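Local coordinates for protein beta-mannosidase (Trichoderma harzianum, PDB 4CVU) that probably hydrolyses terminal beta-linked mannose from the non-reducing ends of manno-oligosaccharides, as a glycosylated retaining enzyme of glycoside hydrolase family 2, at residues I351-G356 with C483-N488; W373-N378 with G589-E594; L889-G894 with V914-Q919; N902-V905 with K911-V914. All blocks are in the same frame, centred on the assembly; numbering follows the deposited sequence.

In the fold
The four contacts form two distant pairs. Contacts 1 and 2, with centres 9 Å apart, lie in the catalytic barrel and share an antiparallel strand pair, 351-354 with 374-377, joined by Ser354 N to His374 O at 2.8 Å; its strands reach barrel strands 481-485 and 592-595 respectively. In family 2 the fourth and seventh barrel strands carry the acid/base and the nucleophile, so both contacts probably lie beneath the active site. Contacts 3 and 4, with centres 14 Å apart, belong to the C-terminal Ig-fold domain, share Val914 and are joined by Leu889 N to Asn902 OD1 at 2.9 Å. The pairs' centres are about 33 to 40 Å apart.

Contact 1. Residues I351-G356 with C483-N488; sequences ILFSSG and CWMGGN
A buried methionine-aromatic contact joins Phe353, on strand 351-354, to Met485, on strand 481-485, the fourth parallel strand of the catalytic (beta/alpha)8 barrel. The antiparallel pair that strand 351-354 forms with strand 374-377 leads into the first barrel strand and is consistent with a plug at the barrel's N-terminal end. The methyl group does the touching: Met485 CE sits over the centre of the Phe353 ring, 3.7 Å from the centroid and only 13° off the ring normal, a CH-pi contact over the face. The sulfur stands farther back, with SD 5.1 Å from that centroid in an oblique position. The two side chains cross at about a right angle, and a bend at chi2 (-143°) of Met485 swings the methyl over the ring. Phe353 holds CG opposite the backbone N (chi1 166°), which carries the ring out toward the barrel strand. At the root of the side chain, Phe353 CB rests 4.2 Å from Cys483 CB, where the two backbones come nearest. Two further aromatics meet the same ring: Trp373 edge-to-face, and Phe375 at an intermediate inclination. A serine in place of Phe353 would probably leave the Met485 methyl without its aromatic seat and open a gap between Trp373 and Cys483. With no polar bond between the two segments, the two strands are held together here by dispersion and by the attraction of a polarised methyl for the pi cloud.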
loop_
_atom_site.group_PDB
_atom_site.type_symbol
_atom_site.label_atom_id
_atom_site.label_comp_id
_atom_site.label_asym_id
_atom_site.label_seq_id
_atom_site.Cartn_x
_atom_site.Cartn_y
_atom_site.Cartn_z
ATOM N N ILE A 351 -15.988 -45.332 7.575
ATOM C CA ILE A 351 -16.298 -44.420 6.493
ATOM C C ILE A 351 -15.999 -45.075 5.165
ATOM O O ILE A 351 -14.867 -45.454 4.898
ATOM C CB ILE A 351 -15.581 -43.058 6.649
ATOM C CG1 ILE A 351 -16.023 -42.064 5.538
ATOM C CG2 ILE A 351 -14.064 -43.220 6.682
ATOM C CD1 ILE A 351 -17.431 -41.581 5.667
ATOM N N LEU A 352 -17.051 -45.251 4.365
ATOM C CA LEU A 352 -16.975 -45.875 3.068
ATOM C C LEU A 352 -17.113 -44.840 1.960
ATOM O O LEU A 352 -18.032 -43.995 2.016
ATOM C CB LEU A 352 -18.144 -46.849 2.922
ATOM C CG LEU A 352 -18.270 -47.553 1.556
ATOM C CD1 LEU A 352 -17.115 -48.509 1.336
ATOM C CD2 LEU A 352 -19.593 -48.299 1.498
ATOM N N PHE A 353 -16.226 -44.892 0.976
ATOM C CA PHE A 353 -16.448 -44.226 -0.292
ATOM C C PHE A 353 -16.909 -45.305 -1.263
ATOM O O PHE A 353 -16.170 -46.226 -1.559
ATOM C CB PHE A 353 -15.208 -43.509 -0.831
ATOM C CG PHE A 353 -15.336 -43.100 -2.283
ATOM C CD1 PHE A 353 -16.328 -42.210 -2.686
ATOM C CD2 PHE A 353 -14.472 -43.604 -3.245
ATOM C CE1 PHE A 353 -16.469 -41.854 -4.031
ATOM C CE2 PHE A 353 -14.613 -43.264 -4.592
ATOM C CZ PHE A 353 -15.593 -42.374 -4.981
ATOM N N SER A 354 -18.127 -45.151 -1.768
ATOM C CA SER A 354 -18.775 -46.164 -2.587
ATOM C C SER A 354 -18.773 -45.737 -4.053
ATOM O O SER A 354 -19.436 -44.761 -4.403
ATOM C CB SER A 354 -20.213 -46.366 -2.090
ATOM O OG SER A 354 -20.872 -47.345 -2.882
ATOM N N SER A 355 -18.018 -46.448 -4.877
ATOM C CA SER A 355 -17.880 -46.168 -6.301
ATOM C C SER A 355 -18.115 -47.366 -7.235
ATOM O O SER A 355 -17.775 -47.304 -8.411
ATOM C CB SER A 355 -16.484 -45.611 -6.571
ATOM O OG SER A 355 -15.526 -46.375 -5.923
ATOM N N GLY A 356 -18.680 -48.442 -6.717
ATOM C CA GLY A 356 -18.910 -49.663 -7.494
ATOM C C GLY A 356 -20.241 -49.578 -8.172
ATOM O O GLY A 356 -20.926 -48.530 -8.087
ATOM N N CYS A 483 -11.291 -40.663 2.960
ATOM C CA CYS A 483 -10.925 -41.394 1.753
ATOM C C CYS A 483 -9.567 -40.876 1.282
ATOM O O CYS A 483 -9.093 -39.831 1.758
ATOM C CB CYS A 483 -11.945 -41.218 0.621
ATOM S SG CYS A 483 -12.112 -39.506 -0.005
ATOM N N TRP A 484 -8.935 -41.643 0.397
ATOM C CA TRP A 484 -7.764 -41.205 -0.325
ATOM C C TRP A 484 -8.063 -41.312 -1.798
ATOM O O TRP A 484 -8.554 -42.338 -2.266
ATOM C CB TRP A 484 -6.540 -42.079 -0.030
ATOM C CG TRP A 484 -5.891 -41.763 1.241
ATOM C CD1 TRP A 484 -5.872 -42.540 2.346
ATOM C CD2 TRP A 484 -5.141 -40.574 1.563
ATOM N NE1 TRP A 484 -5.142 -41.928 3.338
ATOM C CE2 TRP A 484 -4.699 -40.712 2.891
ATOM C CE3 TRP A 484 -4.827 -39.391 0.860
ATOM C CZ2 TRP A 484 -3.941 -39.736 3.538
ATOM C CZ3 TRP A 484 -4.055 -38.429 1.496
ATOM C CH2 TRP A 484 -3.640 -38.589 2.825
ATOM N N MET A 485 -7.760 -40.256 -2.532
ATOM C CA MET A 485 -7.830 -40.310 -3.973
ATOM C C MET A 485 -6.442 -39.978 -4.493
ATOM O O MET A 485 -5.670 -39.212 -3.852
ATOM C CB MET A 485 -8.949 -39.403 -4.517
ATOM C CG MET A 485 -10.328 -39.717 -3.900
ATOM S SD MET A 485 -11.722 -39.566 -5.056
ATOM C CE MET A 485 -13.081 -39.932 -3.942
ATOM N N GLY A 486 -6.093 -40.637 -5.591
ATOM C CA GLY A 486 -4.715 -40.655 -6.115
ATOM C C GLY A 486 -4.231 -39.324 -6.659
ATOM O O GLY A 486 -3.018 -39.034 -6.683
ATOM N N GLY A 487 -5.177 -38.475 -7.067
ATOM C CA GLY A 487 -4.809 -37.176 -7.621
ATOM C C GLY A 487 -5.909 -36.484 -8.377
ATOM O O GLY A 487 -6.975 -37.061 -8.664
ATOM N N ASN A 488 -5.645 -35.245 -8.725
ATOM C CA ASN A 488 -6.666 -34.377 -9.280
ATOM C C ASN A 488 -6.689 -34.404 -10.800
ATOM O O ASN A 488 -5.705 -34.207 -11.443
ATOM C CB ASN A 488 -6.458 -32.970 -8.699
ATOM C CG ASN A 488 -7.270 -31.913 -9.399
ATOM O OD1 ASN A 488 -8.483 -31.936 -9.358
ATOM N ND2 ASN A 488 -6.597 -31.005 -10.094
#

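Contact 2. Residues W373-N378 with G589-E594; sequences WHFEIN and GRFANE
Phe591 packs against Trp373 and Phe375 in an aromatic cluster within the catalytic (beta/alpha)8 barrel, where the segment leading into strand 592-595 meets strand 374-377. Phe591 CB lies 3.6 Å from Trp373 CD1, on the five-membered side of the indole. The planes of that ring and of the phenyl are inclined at 53°, an oblique meeting that is neither a stack nor edge-to-face. Farther out along the phenyl, CE2 reaches 3.9 Å from Phe375 CD1, near the plane of the Phe375 ring and at its edge. Phe591 CG opposite the backbone N (chi1 -169°) carries the ring past Trp373, at its root, to Phe375, at its far end. Beside it, Arg590 CB leans on Trp373 CB at 3.9 Å, while the rest of the arginine turns away and its guanidinium group is bonded to the carbonyls of Ile566, Thr368 and Glu698.

The second shell fixes the 373-378 side. Trp373 and His374 both face Ser354 in a classic beta bulge, Trp373 also touches Met485, and Phe375 rests on Cys483 and on Phe382 of the first barrel strand. Phe591 leans on Ala384 of that strand. On the other face of strand 374-377, His374 NE2 donates to Glu376 OE2 at 3.2 Å with an N-H...O angle of 158°, entering at the oxygen's anti lone pair and close to the imidazole plane.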
loop_
_atom_site.group_PDB
_atom_site.type_symbol
_atom_site.label_atom_id
_atom_site.label_comp_id
_atom_site.label_asym_id
_atom_site.label_seq_id
_atom_site.Cartn_x
_atom_site.Cartn_y
_atom_site.Cartn_z
ATOM N N TRP A 373 -21.339 -42.974 -6.571
ATOM C CA TRP A 373 -20.271 -42.103 -6.058
ATOM C C TRP A 373 -20.854 -41.421 -4.836
ATOM O O TRP A 373 -21.427 -40.386 -4.960
ATOM C CB TRP A 373 -19.801 -41.077 -7.098
ATOM C CG TRP A 373 -18.584 -40.342 -6.730
ATOM C CD1 TRP A 373 -18.431 -39.433 -5.732
ATOM C CD2 TRP A 373 -17.289 -40.475 -7.348
ATOM N NE1 TRP A 373 -17.134 -38.980 -5.702
ATOM C CE2 TRP A 373 -16.409 -39.613 -6.672
ATOM C CE3 TRP A 373 -16.802 -41.241 -8.380
ATOM C CZ2 TRP A 373 -15.081 -39.510 -6.994
ATOM C CZ3 TRP A 373 -15.466 -41.164 -8.706
ATOM C CH2 TRP A 373 -14.605 -40.272 -8.007
ATOM N N HIS A 374 -20.719 -42.041 -3.677
ATOM C CA HIS A 374 -21.203 -41.493 -2.433
ATOM C C HIS A 374 -20.448 -42.003 -1.207
ATOM O O HIS A 374 -19.657 -42.891 -1.288
ATOM C CB HIS A 374 -22.718 -41.668 -2.260
ATOM C CG HIS A 374 -23.150 -43.067 -1.974
ATOM N ND1 HIS A 374 -23.509 -43.951 -2.964
ATOM C CD2 HIS A 374 -23.289 -43.729 -0.808
ATOM C CE1 HIS A 374 -23.846 -45.095 -2.419
ATOM N NE2 HIS A 374 -23.721 -44.988 -1.113
ATOM N N PHE A 375 -20.761 -41.410 -0.072
ATOM C CA PHE A 375 -20.137 -41.738 1.173
ATOM C C PHE A 375 -21.161 -42.348 2.145
ATOM O O PHE A 375 -22.333 -41.995 2.092
ATOM C CB PHE A 375 -19.519 -40.481 1.757
ATOM C CG PHE A 375 -18.278 -40.017 1.049
ATOM C CD1 PHE A 375 -18.350 -39.188 -0.061
ATOM C CD2 PHE A 375 -17.020 -40.394 1.514
ATOM C CE1 PHE A 375 -17.201 -38.766 -0.673
ATOM C CE2 PHE A 375 -15.871 -39.957 0.902
ATOM C CZ PHE A 375 -15.957 -39.169 -0.195
ATOM N N GLU A 376 -20.714 -43.229 3.030
ATOM C CA GLU A 376 -21.526 -43.785 4.124
ATOM C C GLU A 376 -20.781 -43.707 5.459
ATOM O O GLU A 376 -19.611 -44.067 5.530
ATOM C CB GLU A 376 -21.867 -45.236 3.850
ATOM C CG GLU A 376 -22.673 -45.440 2.581
ATOM C CD GLU A 376 -23.000 -46.884 2.303
ATOM O OE1 GLU A 376 -22.725 -47.759 3.166
ATOM O OE2 GLU A 376 -23.518 -47.156 1.198
ATOM N N ILE A 377 -21.453 -43.251 6.507
ATOM C CA ILE A 377 -20.824 -43.149 7.825
ATOM C C ILE A 377 -21.489 -44.136 8.765
ATOM O O ILE A 377 -22.670 -44.079 8.988
ATOM C CB ILE A 377 -20.833 -41.720 8.398
ATOM C CG1 ILE A 377 -20.098 -41.594 9.741
ATOM C CG2 ILE A 377 -22.238 -41.200 8.591
ATOM C CD1 ILE A 377 -18.605 -41.628 9.702
ATOM N N ASN A 378 -20.692 -45.071 9.273
ATOM C CA ASN A 378 -21.188 -46.125 10.130
ATOM C C ASN A 378 -22.389 -46.813 9.458
ATOM O O ASN A 378 -23.351 -47.078 10.084
ATOM C CB ASN A 378 -21.579 -45.587 11.486
ATOM C CG ASN A 378 -20.403 -45.042 12.249
ATOM O OD1 ASN A 378 -19.341 -45.624 12.224
ATOM N ND2 ASN A 378 -20.594 -43.906 12.929
ATOM N N GLY A 589 -25.426 -35.892 -12.214
ATOM C CA GLY A 589 -24.509 -36.889 -11.663
ATOM C C GLY A 589 -24.843 -37.398 -10.270
ATOM O O GLY A 589 -25.887 -37.068 -9.713
ATOM N N ARG A 590 -23.957 -38.197 -9.704
ATOM C CA ARG A 590 -24.170 -38.819 -8.394
ATOM C C ARG A 590 -23.640 -37.929 -7.227
ATOM O O ARG A 590 -23.945 -38.149 -6.040
ATOM C CB ARG A 590 -23.413 -40.150 -8.343
ATOM C CG ARG A 590 -23.696 -41.156 -9.456
ATOM C CD ARG A 590 -25.070 -41.819 -9.365
ATOM N NE ARG A 590 -25.146 -42.866 -10.388
ATOM C CZ ARG A 590 -26.251 -43.479 -10.806
ATOM N NH1 ARG A 590 -27.447 -43.183 -10.293
ATOM N NH2 ARG A 590 -26.151 -44.407 -11.759
ATOM N N PHE A 591 -22.850 -36.928 -7.575
ATOM C CA PHE A 591 -22.122 -36.132 -6.550
ATOM C C PHE A 591 -21.431 -35.033 -7.307
ATOM O O PHE A 591 -20.865 -35.285 -8.375
ATOM C CB PHE A 591 -21.062 -37.036 -5.881
ATOM C CG PHE A 591 -20.415 -36.451 -4.629
ATOM C CD1 PHE A 591 -19.480 -35.446 -4.715
ATOM C CD2 PHE A 591 -20.706 -36.985 -3.368
ATOM C CE1 PHE A 591 -18.877 -34.936 -3.567
ATOM C CE2 PHE A 591 -20.108 -36.480 -2.220
ATOM C CZ PHE A 591 -19.187 -35.458 -2.332
ATOM N N ALA A 592 -21.420 -33.816 -6.755
ATOM C CA ALA A 592 -20.822 -32.697 -7.440
ATOM C C ALA A 592 -19.631 -32.293 -6.591
ATOM O O ALA A 592 -19.821 -31.771 -5.510
ATOM C CB ALA A 592 -21.826 -31.561 -7.534
ATOM N N ASN A 593 -18.424 -32.619 -7.045
ATOM C CA ASN A 593 -17.218 -32.406 -6.250
ATOM C C ASN A 593 -16.496 -31.095 -6.519
ATOM O O ASN A 593 -15.587 -30.717 -5.754
ATOM C CB ASN A 593 -16.262 -33.597 -6.413
ATOM C CG ASN A 593 -15.449 -33.547 -7.682
ATOM O OD1 ASN A 593 -15.948 -33.210 -8.730
ATOM N ND2 ASN A 593 -14.178 -33.942 -7.593
ATOM N N GLU A 594 -16.903 -30.439 -7.613
ATOM C CA GLU A 594 -16.328 -29.167 -8.118
ATOM C C GLU A 594 -17.313 -28.381 -8.954
ATOM O O GLU A 594 -17.881 -28.899 -9.934
ATOM C CB GLU A 594 -15.140 -29.413 -9.060
ATOM C CG GLU A 594 -13.893 -29.964 -8.461
ATOM C CD GLU A 594 -12.658 -29.828 -9.352
ATOM O OE1 GLU A 594 -12.565 -28.849 -10.113
ATOM O OE2 GLU A 594 -11.696 -30.659 -9.229
#

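Contact 3. Residues L889-G894 with V914-Q919; sequences LTHPAG and VGFTLQ
Segments 889-894 and 914-919 face each other across the C-terminal Ig-fold domain with CA atoms 9.4 Å apart at both Leu889-Val914 and His891-Phe916, a spacing bridged by side chains rather than by backbone bonds. Leu889 and Val914 meet tip to tip, the methyl CD1 of the leucine 3.8 Å from CG1 of the valine. Two residues further along each segment, an aromatic pair takes over. Phe916 turns its edge toward one face of the His891 imidazole in an offset edge-to-face arrangement, with centroids 5.5 Å apart and planes at 60°. Its CZ stands 4.0 Å from His891 CG, over the rim of the ring rather than its middle, and CE1 is equally near His891 CB. His891 holds CG between the backbone N and the carbonyl carbon (chi1 75°), and its ring is tied by ND1 donating to Pro892 O at 2.9 Å. That bond is bent, at 136°, and the oxygen is tilted out of the imidazole plane, so it restrains the ring's rotation without holding it ideally. Replacing His891 with an alanine is likely to deprive the Phe916 edge of its facing ring and leave the Pro892 carbonyl without this donor. Phe899, edge-to-face, and Trp927 also meet Phe916, while Leu889 and Val914 both rest on Phe899. Strand 884-890 belongs to a three-stranded sheet and strand 911-921 to a four-stranded one, so Leu889 and Val914 lie in the interlayer of a beta-sandwich, with the His891-Phe916 pair where strand 884-890 gives way to a loop, as is characteristic of the immunoglobulin-like fold.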
loop_
_atom_site.group_PDB
_atom_site.type_symbol
_atom_site.label_atom_id
_atom_site.label_comp_id
_atom_site.label_asym_id
_atom_site.label_seq_id
_atom_site.Cartn_x
_atom_site.Cartn_y
_atom_site.Cartn_z
ATOM N N LEU A 889 -24.622 -6.313 5.189
ATOM C CA LEU A 889 -23.831 -5.698 6.248
ATOM C C LEU A 889 -22.396 -5.923 5.940
ATOM O O LEU A 889 -22.024 -7.018 5.523
ATOM C CB LEU A 889 -24.178 -6.358 7.563
ATOM C CG LEU A 889 -25.651 -6.179 8.000
ATOM C CD1 LEU A 889 -26.067 -7.332 8.880
ATOM C CD2 LEU A 889 -25.824 -4.888 8.729
ATOM N N THR A 890 -21.563 -4.904 6.175
ATOM C CA THR A 890 -20.186 -4.975 5.890
ATOM C C THR A 890 -19.507 -4.611 7.191
ATOM O O THR A 890 -19.741 -3.522 7.644
ATOM C CB THR A 890 -19.749 -3.920 4.819
ATOM O OG1 THR A 890 -20.476 -4.119 3.606
ATOM C CG2 THR A 890 -18.246 -4.058 4.550
ATOM N N HIS A 891 -18.735 -5.534 7.778
ATOM C CA HIS A 891 -17.878 -5.222 8.951
ATOM C C HIS A 891 -16.581 -4.541 8.497
ATOM O O HIS A 891 -16.123 -4.765 7.393
ATOM C CB HIS A 891 -17.620 -6.505 9.759
ATOM C CG HIS A 891 -16.645 -7.452 9.137
ATOM N ND1 HIS A 891 -15.286 -7.335 9.326
ATOM C CD2 HIS A 891 -16.828 -8.551 8.374
ATOM C CE1 HIS A 891 -14.672 -8.314 8.693
ATOM N NE2 HIS A 891 -15.591 -9.059 8.097
ATOM N N PRO A 892 -15.979 -3.695 9.356
ATOM C CA PRO A 892 -14.798 -2.980 8.946
ATOM C C PRO A 892 -13.542 -3.835 8.980
ATOM O O PRO A 892 -13.562 -4.976 9.442
ATOM C CB PRO A 892 -14.681 -1.876 10.010
ATOM C CG PRO A 892 -15.210 -2.516 11.231
ATOM C CD PRO A 892 -16.381 -3.337 10.718
ATOM N N ALA A 893 -12.470 -3.236 8.506
ATOM C CA ALA A 893 -11.133 -3.810 8.517
ATOM C C ALA A 893 -10.611 -4.298 9.865
ATOM O O ALA A 893 -9.892 -5.278 9.922
ATOM C CB ALA A 893 -10.107 -2.816 7.921
ATOM N N GLY A 894 -10.880 -3.626 10.954
ATOM C CA GLY A 894 -10.139 -4.058 12.198
ATOM C C GLY A 894 -10.648 -5.311 12.936
ATOM O O GLY A 894 -10.167 -5.641 14.041
ATOM N N VAL A 914 -29.519 -9.362 13.740
ATOM C CA VAL A 914 -28.365 -10.091 13.187
ATOM C C VAL A 914 -27.221 -9.983 14.171
ATOM O O VAL A 914 -26.777 -8.892 14.469
ATOM C CB VAL A 914 -27.943 -9.491 11.824
ATOM C CG1 VAL A 914 -26.757 -10.238 11.261
ATOM C CG2 VAL A 914 -29.097 -9.526 10.810
ATOM N N GLY A 915 -26.774 -11.119 14.701
ATOM C CA GLY A 915 -25.556 -11.174 15.533
ATOM C C GLY A 915 -24.297 -11.410 14.700
ATOM O O GLY A 915 -24.374 -11.661 13.500
ATOM N N PHE A 916 -23.147 -11.330 15.360
ATOM C CA PHE A 916 -21.838 -11.463 14.739
ATOM C C PHE A 916 -20.981 -12.335 15.642
ATOM O O PHE A 916 -20.899 -12.098 16.850
ATOM C CB PHE A 916 -21.190 -10.069 14.593
ATOM C CG PHE A 916 -19.916 -10.036 13.765
ATOM C CD1 PHE A 916 -19.970 -9.890 12.387
ATOM C CD2 PHE A 916 -18.675 -10.082 14.367
ATOM C CE1 PHE A 916 -18.807 -9.831 11.615
ATOM C CE2 PHE A 916 -17.506 -10.001 13.613
ATOM C CZ PHE A 916 -17.576 -9.892 12.231
ATOM N N THR A 917 -20.344 -13.339 15.052
ATOM C CA THR A 917 -19.331 -14.133 15.748
ATOM C C THR A 917 -17.992 -13.407 15.711
ATOM O O THR A 917 -17.349 -13.361 14.679
ATOM C CB THR A 917 -19.238 -15.501 15.087
ATOM O OG1 THR A 917 -20.524 -16.119 15.169
ATOM C CG2 THR A 917 -18.193 -16.384 15.738
ATOM N N LEU A 918 -17.619 -12.780 16.814
ATOM C CA LEU A 918 -16.402 -12.001 16.881
ATOM C C LEU A 918 -15.252 -12.957 17.100
ATOM O O LEU A 918 -15.163 -13.572 18.146
ATOM C CB LEU A 918 -16.462 -10.974 18.021
ATOM C CG LEU A 918 -15.258 -10.050 18.207
ATOM C CD1 LEU A 918 -15.007 -9.275 16.944
ATOM C CD2 LEU A 918 -15.509 -9.089 19.361
ATOM N N GLN A 919 -14.373 -13.088 16.113
ATOM C CA GLN A 919 -13.196 -13.954 16.225
ATOM C C GLN A 919 -11.984 -13.181 16.682
ATOM O O GLN A 919 -11.188 -13.692 17.457
ATOM C CB GLN A 919 -12.886 -14.649 14.926
ATOM C CG GLN A 919 -14.008 -15.534 14.473
ATOM C CD GLN A 919 -13.784 -16.103 13.109
ATOM O OE1 GLN A 919 -13.420 -15.378 12.195
ATOM N NE2 GLN A 919 -13.986 -17.415 12.957
#

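Contact 4. Residues N902-V905 with K911-V914; sequences NAFV and KKEV
Lys912 lays its bent aliphatic chain over one face of the Phe904 ring, within the beta-sandwich of the C-terminal Ig-fold domain, where strand 904-906 of one sheet faces strand 911-921 of the other. Its CD makes the close approach, 3.5 Å from the ring centroid and 17° off the normal, offset toward the rim on the CE1 side. Beyond it the chain bends at chi3 and chi4, bringing CE back over the CG side and NZ above the face, 4.8 Å from the centroid, in a cation-pi contact. The ammonium also forms a salt bridge with Asp901; it thus has both a carboxylate and a ring as partners, which would probably limit its movement. Phe904 and Ala903 form a G1 beta bulge, both facing Thr887 of strand 884-890. With CG between the backbone N and the carbonyl carbon, chi1 of 48° puts the Phe904 ring where the backbone N of Asn902 lies in plane at its edge, while its face is turned to Lys912. At the far end of the ring, Val914 approaches with its CG2 methyl, which lies 4.1 Å from Phe904 CZ.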
loop_
_atom_site.group_PDB
_atom_site.type_symbol
_atom_site.label_atom_id
_atom_site.label_comp_id
_atom_site.label_asym_id
_atom_site.label_seq_id
_atom_site.Cartn_x
_atom_site.Cartn_y
_atom_site.Cartn_z
ATOM N N ASN A 902 -26.798 -12.718 6.154
ATOM C CA ASN A 902 -26.442 -11.612 5.287
ATOM C C ASN A 902 -27.012 -11.878 3.902
ATOM O O ASN A 902 -27.391 -13.016 3.614
ATOM C CB ASN A 902 -24.912 -11.425 5.237
ATOM C CG ASN A 902 -24.498 -9.979 5.291
ATOM O OD1 ASN A 902 -25.317 -9.093 5.084
ATOM N ND2 ASN A 902 -23.229 -9.725 5.572
ATOM N N ALA A 903 -27.073 -10.839 3.068
ATOM C CA ALA A 903 -27.667 -10.947 1.740
ATOM C C ALA A 903 -29.073 -11.506 1.811
ATOM O O ALA A 903 -29.351 -12.559 1.265
ATOM C CB ALA A 903 -26.794 -11.797 0.812
ATOM N N PHE A 904 -29.961 -10.774 2.492
ATOM C CA PHE A 904 -31.328 -11.214 2.707
ATOM C C PHE A 904 -32.367 -10.170 2.232
ATOM O O PHE A 904 -32.063 -8.989 2.004
ATOM C CB PHE A 904 -31.555 -11.551 4.190
ATOM C CG PHE A 904 -31.058 -10.490 5.158
ATOM C CD1 PHE A 904 -31.820 -9.373 5.442
ATOM C CD2 PHE A 904 -29.824 -10.629 5.787
ATOM C CE1 PHE A 904 -31.363 -8.415 6.330
ATOM C CE2 PHE A 904 -29.365 -9.668 6.678
ATOM C CZ PHE A 904 -30.144 -8.548 6.942
ATOM N N VAL A 905 -33.571 -10.645 1.982
ATOM C CA VAL A 905 -34.685 -9.792 1.672
ATOM C C VAL A 905 -35.314 -9.290 2.942
ATOM O O VAL A 905 -35.487 -10.019 3.870
ATOM C CB VAL A 905 -35.754 -10.526 0.804
ATOM C CG1 VAL A 905 -36.993 -9.681 0.625
ATOM C CG2 VAL A 905 -35.170 -10.883 -0.550
ATOM N N LYS A 911 -38.664 -6.294 11.514
ATOM C CA LYS A 911 -37.393 -6.033 12.150
ATOM C C LYS A 911 -36.592 -7.354 12.134
ATOM O O LYS A 911 -37.103 -8.425 12.476
ATOM C CB LYS A 911 -37.593 -5.506 13.582
ATOM C CG LYS A 911 -37.217 -4.036 13.795
ATOM C CD LYS A 911 -38.397 -3.076 13.732
ATOM C CE LYS A 911 -38.287 -2.025 14.837
ATOM N NZ LYS A 911 -39.239 -0.882 14.696
ATOM N N LYS A 912 -35.361 -7.270 11.663
ATOM C CA LYS A 912 -34.448 -8.386 11.702
ATOM C C LYS A 912 -33.311 -8.085 12.656
ATOM O O LYS A 912 -32.723 -7.020 12.614
ATOM C CB LYS A 912 -33.869 -8.678 10.313
ATOM C CG LYS A 912 -32.910 -9.865 10.388
ATOM C CD LYS A 912 -32.367 -10.256 9.047
ATOM C CE LYS A 912 -33.010 -11.522 8.522
ATOM N NZ LYS A 912 -32.377 -12.745 9.072
ATOM N N GLU A 913 -32.999 -9.060 13.489
ATOM C CA GLU A 913 -31.840 -9.011 14.335
ATOM C C GLU A 913 -30.739 -9.884 13.728
ATOM O O GLU A 913 -30.995 -10.999 13.249
ATOM C CB GLU A 913 -32.176 -9.539 15.705
ATOM C CG GLU A 913 -33.262 -8.746 16.409
ATOM C CD GLU A 913 -33.533 -9.305 17.781
ATOM O OE1 GLU A 913 -32.899 -10.346 18.069
ATOM O OE2 GLU A 913 -34.373 -8.717 18.554
ATOM N N VAL A 914 -29.519 -9.362 13.740
ATOM C CA VAL A 914 -28.365 -10.091 13.187
ATOM C C VAL A 914 -27.221 -9.983 14.171
ATOM O O VAL A 914 -26.777 -8.892 14.469
ATOM C CB VAL A 914 -27.943 -9.491 11.824
ATOM C CG1 VAL A 914 -26.757 -10.238 11.261
ATOM C CG2 VAL A 914 -29.097 -9.526 10.810
#